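Local structure of glucose-6-phosphate dehydrogenase (Trypanosoma cruzi, 5AQ1) at residues Q401-K413 against T421-R433. The protein catalyses the oxidation of glucose 6-phosphate by NADP+, the first step of the pentose phosphate pathway, yielding NADPH. Sequence-based numbering, arbitrary orientation.
Sequences QPSEAMYLKLTAK and THQTELDLTYERR
Met406 and Leu428 trade backbone hydrogen bonds in both directions, and Leu408 with Leu426, Leu410 with Thr424 and Ala412 with His422 repeat the exchange along two antiparallel strands. Of these bonds, Thr424 N to Leu410 O is the straightest, at 174°. Side chains from the hydrogen-bonded pairs share one face of the ladder. There Leu410 and Thr424 run side by side, with CD1 of Leu410 3.7 Å from CG2 of Thr424, while CD2 of Leu410 reaches CD1 of Leu426 at 4.2 Å. CG of His422 sits between the backbone N and the carbonyl carbon (chi1 76°), which brings the ring toward the partner strand; ND1 makes a weak second bond to Ala412 O (3.1 Å), and Lys413 O lies at the ring edge, but the ring's main polar partner is Tyr434 of the second subunit.

On the other face, Tyr407 stands beside Glu425, its ring nearly perpendicular to the carboxylate (86°), with CD2 4.0 Å from Glu425 CG. Asp427 OD1 packs against Tyr407 CB, while OD2 of Asp427 accepts from Thr429 OG1 on its syn lone pair. Where the second strand turns into helix 430-433, Tyr430 N binds Glu404 O, and a water links that same oxygen to Glu431 N. Ser403 OG donates to Glu431 OE2 at 2.6 Å, from above the carboxylate plane.

Farther out, Gln401 binds the substrate phosphate, Leu426 and Leu428 pack reciprocally on Leu428 and Leu426 of the second subunit, and Glu425 and Arg433 form salt bridges with its Arg433 and Glu425. The whole is a long beta hairpin at the edge of the large mixed sheet of the C-terminal domain, the sheet through which glucose-6-phosphate dehydrogenases characteristically dimerise.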
loop_
_atom_site.group_PDB
_atom_site.type_symbol
_atom_site.label_atom_id
_atom_site.label_comp_id
_atom_site.label_asym_id
_atom_site.label_seq_id
_atom_site.Cartn_x
_atom_site.Cartn_y
_atom_site.Cartn_z
ATOM N N GLN B 401 -1.146 -20.986 -24.345
ATOM C CA GLN B 401 -0.712 -21.947 -25.362
ATOM C C GLN B 401 0.502 -21.416 -26.136
ATOM O O GLN B 401 0.650 -20.206 -26.284
ATOM C CB GLN B 401 -1.857 -22.245 -26.341
ATOM C CG GLN B 401 -2.160 -21.107 -27.311
ATOM C CD GLN B 401 -3.597 -21.087 -27.798
ATOM O OE1 GLN B 401 -4.449 -21.833 -27.307
ATOM N NE2 GLN B 401 -3.875 -20.221 -28.767
ATOM N N PRO B 402 1.373 -22.298 -26.628
ATOM C CA PRO B 402 1.329 -23.728 -26.363
ATOM C C PRO B 402 1.965 -24.042 -25.018
ATOM O O PRO B 402 2.484 -23.141 -24.359
ATOM C CB PRO B 402 2.191 -24.299 -27.484
ATOM C CG PRO B 402 3.217 -23.249 -27.714
ATOM C CD PRO B 402 2.508 -21.940 -27.499
ATOM N N SER B 403 1.924 -25.311 -24.626
ATOM C CA SER B 403 2.576 -25.779 -23.408
ATOM C C SER B 403 2.227 -24.874 -22.228
ATOM O O SER B 403 3.082 -24.176 -21.678
ATOM C CB SER B 403 4.088 -25.843 -23.619
ATOM O OG SER B 403 4.735 -26.338 -22.465
ATOM N N GLU B 404 0.949 -24.889 -21.866
ATOM C CA GLU B 404 0.408 -23.950 -20.879
ATOM C C GLU B 404 1.189 -23.942 -19.571
ATOM O O GLU B 404 1.537 -24.994 -19.031
ATOM C CB GLU B 404 -1.090 -24.169 -20.607
ATOM C CG GLU B 404 -1.594 -25.594 -20.701
ATOM C CD GLU B 404 -2.035 -25.980 -22.106
ATOM O OE1 GLU B 404 -3.139 -25.579 -22.521
ATOM O OE2 GLU B 404 -1.274 -26.696 -22.789
ATOM N N ALA B 405 1.459 -22.732 -19.082
ATOM C CA ALA B 405 2.303 -22.526 -17.914
ATOM C C ALA B 405 2.084 -21.153 -17.292
ATOM O O ALA B 405 1.615 -20.220 -17.952
ATOM C CB ALA B 405 3.764 -22.685 -18.299
ATOM N N MET B 406 2.418 -21.051 -16.011
ATOM C CA MET B 406 2.504 -19.771 -15.320
ATOM C C MET B 406 3.884 -19.694 -14.671
ATOM O O MET B 406 4.318 -20.638 -14.005
ATOM C CB MET B 406 1.401 -19.640 -14.261
ATOM C CG MET B 406 1.357 -18.273 -13.584
ATOM S SD MET B 406 -0.161 -17.917 -12.664
ATOM C CE MET B 406 0.001 -19.054 -11.293
ATOM N N TYR B 407 4.588 -18.589 -14.888
ATOM C CA TYR B 407 5.877 -18.388 -14.232
ATOM C C TYR B 407 6.149 -16.929 -13.888
ATOM O O TYR B 407 5.639 -16.009 -14.538
ATOM C CB TYR B 407 7.032 -18.989 -15.051
ATOM C CG TYR B 407 7.161 -18.509 -16.483
ATOM C CD1 TYR B 407 6.453 -19.123 -17.515
ATOM C CD2 TYR B 407 8.022 -17.471 -16.811
ATOM C CE1 TYR B 407 6.585 -18.699 -18.831
ATOM C CE2 TYR B 407 8.161 -17.040 -18.120
ATOM C CZ TYR B 407 7.444 -17.651 -19.125
ATOM O OH TYR B 407 7.589 -17.215 -20.422
ATOM N N LEU B 408 6.952 -16.743 -12.842
ATOM C CA LEU B 408 7.298 -15.428 -12.317
ATOM C C LEU B 408 8.789 -15.166 -12.523
ATOM O O LEU B 408 9.636 -15.812 -11.902
ATOM C CB LEU B 408 6.949 -15.359 -10.831
ATOM C CG LEU B 408 7.289 -14.067 -10.092
ATOM C CD1 LEU B 408 6.492 -12.899 -10.653
ATOM C CD2 LEU B 408 7.029 -14.249 -8.605
ATOM N N LYS B 409 9.102 -14.225 -13.406
ATOM C CA LYS B 409 10.484 -13.875 -13.693
ATOM C C LYS B 409 10.986 -12.910 -12.633
ATOM O O LYS B 409 10.352 -11.888 -12.370
ATOM C CB LYS B 409 10.601 -13.224 -15.066
ATOM C CG LYS B 409 10.159 -14.114 -16.213
ATOM C CD LYS B 409 10.121 -13.350 -17.526
ATOM C CE LYS B 409 11.513 -13.132 -18.093
ATOM N NZ LYS B 409 11.468 -12.357 -19.365
ATOM N N LEU B 410 12.124 -13.237 -12.029
ATOM C CA LEU B 410 12.731 -12.383 -11.022
ATOM C C LEU B 410 14.254 -12.471 -11.058
ATOM O O LEU B 410 14.824 -13.276 -11.795
ATOM C CB LEU B 410 12.183 -12.707 -9.623
ATOM C CG LEU B 410 11.817 -14.142 -9.239
ATOM C CD1 LEU B 410 12.988 -15.084 -9.401
ATOM C CD2 LEU B 410 11.310 -14.190 -7.807
ATOM N N THR B 411 14.901 -11.615 -10.275
ATOM C CA THR B 411 16.356 -11.584 -10.184
ATOM C C THR B 411 16.833 -12.392 -8.974
ATOM O O THR B 411 16.214 -12.362 -7.907
ATOM C CB THR B 411 16.855 -10.136 -10.085
ATOM O OG1 THR B 411 16.473 -9.431 -11.269
ATOM C CG2 THR B 411 18.369 -10.080 -9.937
ATOM N N ALA B 412 17.919 -13.132 -9.162
ATOM C CA ALA B 412 18.517 -13.923 -8.096
ATOM C C ALA B 412 20.032 -13.881 -8.214
ATOM O O ALA B 412 20.575 -13.468 -9.242
ATOM C CB ALA B 412 18.024 -15.362 -8.163
ATOM N N LYS B 413 20.711 -14.299 -7.152
ATOM C CA LYS B 413 22.162 -14.438 -7.168
ATOM C C LYS B 413 22.541 -15.548 -8.143
ATOM O O LYS B 413 21.890 -16.589 -8.167
ATOM C CB LYS B 413 22.673 -14.766 -5.762
ATOM C CG LYS B 413 24.176 -14.977 -5.661
ATOM C CD LYS B 413 24.544 -15.646 -4.350
ATOM C CE LYS B 413 25.976 -16.149 -4.369
ATOM N NZ LYS B 413 26.142 -17.350 -5.232
ATOM N N THR B 421 24.366 -11.213 -10.306
ATOM C CA THR B 421 22.932 -11.428 -10.467
ATOM C C THR B 421 22.594 -11.951 -11.861
ATOM O O THR B 421 23.364 -11.790 -12.810
ATOM C CB THR B 421 22.130 -10.137 -10.225
ATOM O OG1 THR B 421 22.509 -9.146 -11.188
ATOM C CG2 THR B 421 22.365 -9.605 -8.820
ATOM N N HIS B 422 21.428 -12.584 -11.957
ATOM C CA HIS B 422 20.876 -13.058 -13.224
ATOM C C HIS B 422 19.361 -13.137 -13.094
ATOM O O HIS B 422 18.839 -13.207 -11.982
ATOM C CB HIS B 422 21.452 -14.433 -13.591
ATOM C CG HIS B 422 20.862 -15.568 -12.812
ATOM N ND1 HIS B 422 20.948 -15.658 -11.440
ATOM C CD2 HIS B 422 20.178 -16.664 -13.219
ATOM C CE1 HIS B 422 20.335 -16.757 -11.033
ATOM N NE2 HIS B 422 19.866 -17.387 -12.093
ATOM N N GLN B 423 18.657 -13.120 -14.222
ATOM C CA GLN B 423 17.209 -13.308 -14.206
ATOM C C GLN B 423 16.881 -14.797 -14.317
ATOM O O GLN B 423 17.471 -15.512 -15.124
ATOM C CB GLN B 423 16.529 -12.493 -15.313
ATOM C CG GLN B 423 15.013 -12.674 -15.376
ATOM C CD GLN B 423 14.283 -11.456 -15.954
ATOM O OE1 GLN B 423 14.224 -11.255 -17.178
ATOM N NE2 GLN B 423 13.715 -10.637 -15.067
ATOM N N THR B 424 15.948 -15.251 -13.483
ATOM C CA THR B 424 15.512 -16.647 -13.453
ATOM C C THR B 424 13.979 -16.687 -13.315
ATOM O O THR B 424 13.325 -15.657 -13.477
ATOM C CB THR B 424 16.223 -17.418 -12.316
ATOM O OG1 THR B 424 15.867 -18.805 -12.364
ATOM C CG2 THR B 424 15.875 -16.844 -10.942
ATOM N N GLU B 425 13.407 -17.864 -13.053
ATOM C CA GLU B 425 11.949 -18.007 -12.914
ATOM C C GLU B 425 11.553 -18.943 -11.789
ATOM O O GLU B 425 12.279 -19.878 -11.464
ATOM C CB GLU B 425 11.301 -18.560 -14.189
ATOM C CG GLU B 425 11.778 -17.957 -15.498
ATOM C CD GLU B 425 13.067 -18.580 -15.994
ATOM O OE1 GLU B 425 13.257 -19.801 -15.806
ATOM O OE2 GLU B 425 13.898 -17.841 -16.562
ATOM N N LEU B 426 10.394 -18.675 -11.199
ATOM C CA LEU B 426 9.662 -19.673 -10.433
ATOM C C LEU B 426 8.603 -20.181 -11.393
ATOM O O LEU B 426 7.747 -19.417 -11.835
ATOM C CB LEU B 426 9.023 -19.064 -9.186
ATOM C CG LEU B 426 9.953 -18.298 -8.240
ATOM C CD1 LEU B 426 9.138 -17.733 -7.088
ATOM C CD2 LEU B 426 11.079 -19.166 -7.709
ATOM N N ASP B 427 8.670 -21.467 -11.724
ATOM C CA ASP B 427 7.936 -22.017 -12.856
ATOM C C ASP B 427 6.841 -23.003 -12.447
ATOM O O ASP B 427 7.005 -23.770 -11.503
ATOM C CB ASP B 427 8.922 -22.715 -13.790
ATOM C CG ASP B 427 8.260 -23.251 -15.036
ATOM O OD1 ASP B 427 7.870 -22.430 -15.898
ATOM O OD2 ASP B 427 8.130 -24.493 -15.147
ATOM N N LEU B 428 5.725 -22.956 -13.170
ATOM C CA LEU B 428 4.700 -23.990 -13.114
ATOM C C LEU B 428 4.294 -24.310 -14.547
ATOM O O LEU B 428 3.480 -23.598 -15.141
ATOM C CB LEU B 428 3.485 -23.530 -12.299
ATOM C CG LEU B 428 2.236 -24.430 -12.316
ATOM C CD1 LEU B 428 2.542 -25.820 -11.781
ATOM C CD2 LEU B 428 1.097 -23.799 -11.531
ATOM N N THR B 429 4.897 -25.359 -15.099
ATOM C CA THR B 429 4.564 -25.859 -16.431
ATOM C C THR B 429 3.665 -27.080 -16.270
ATOM O O THR B 429 4.084 -28.101 -15.720
ATOM C CB THR B 429 5.836 -26.227 -17.221
ATOM O OG1 THR B 429 6.693 -25.083 -17.299
ATOM C CG2 THR B 429 5.500 -26.678 -18.628
ATOM N N TYR B 430 2.437 -26.974 -16.765
ATOM C CA TYR B 430 1.388 -27.960 -16.471
ATOM C C TYR B 430 1.709 -29.384 -16.950
ATOM O O TYR B 430 1.358 -30.357 -16.274
ATOM C CB TYR B 430 0.034 -27.496 -17.037
ATOM C CG TYR B 430 -0.703 -26.493 -16.160
ATOM C CD1 TYR B 430 -0.064 -25.352 -15.681
ATOM C CD2 TYR B 430 -2.042 -26.679 -15.820
ATOM C CE1 TYR B 430 -0.728 -24.437 -14.886
ATOM C CE2 TYR B 430 -2.715 -25.765 -15.022
ATOM C CZ TYR B 430 -2.047 -24.647 -14.556
ATOM O OH TYR B 430 -2.691 -23.724 -13.766
ATOM N N GLU B 431 2.382 -29.509 -18.093
ATOM C CA GLU B 431 2.689 -30.830 -18.655
ATOM C C GLU B 431 3.764 -31.580 -17.850
ATOM O O GLU B 431 3.836 -32.807 -17.916
ATOM C CB GLU B 431 3.069 -30.712 -20.141
ATOM C CG GLU B 431 4.551 -30.532 -20.441
ATOM C CD GLU B 431 4.805 -29.585 -21.617
ATOM O OE1 GLU B 431 4.244 -29.780 -22.722
ATOM O OE2 GLU B 431 5.573 -28.621 -21.428
ATOM N N ARG B 432 4.584 -30.840 -17.097
ATOM C CA ARG B 432 5.592 -31.433 -16.210
ATOM C C ARG B 432 5.043 -31.693 -14.810
ATOM O O ARG B 432 5.289 -32.746 -14.227
ATOM C CB ARG B 432 6.841 -30.542 -16.120
ATOM C CG ARG B 432 7.777 -30.687 -17.314
ATOM C CD ARG B 432 9.191 -30.158 -17.067
ATOM N NE ARG B 432 9.376 -28.808 -17.610
ATOM C CZ ARG B 432 9.432 -27.664 -16.924
ATOM N NH1 ARG B 432 9.324 -27.627 -15.597
ATOM N NH2 ARG B 432 9.606 -26.528 -17.596
ATOM N N ARG B 433 4.307 -30.732 -14.272
ATOM C CA ARG B 433 3.778 -30.832 -12.915
ATOM C C ARG B 433 2.588 -31.794 -12.827
ATOM O O ARG B 433 2.525 -32.618 -11.914
ATOM C CB ARG B 433 3.387 -29.436 -12.412
ATOM C CG ARG B 433 2.724 -29.384 -11.045
ATOM C CD ARG B 433 3.680 -29.678 -9.898
ATOM N NE ARG B 433 3.127 -29.187 -8.632
ATOM C CZ ARG B 433 2.135 -29.765 -7.948
ATOM N NH1 ARG B 433 1.557 -30.885 -8.379
ATOM N NH2 ARG B 433 1.713 -29.216 -6.812
HETATM O O HOH W 1 2.718 -27.358 -20.009
#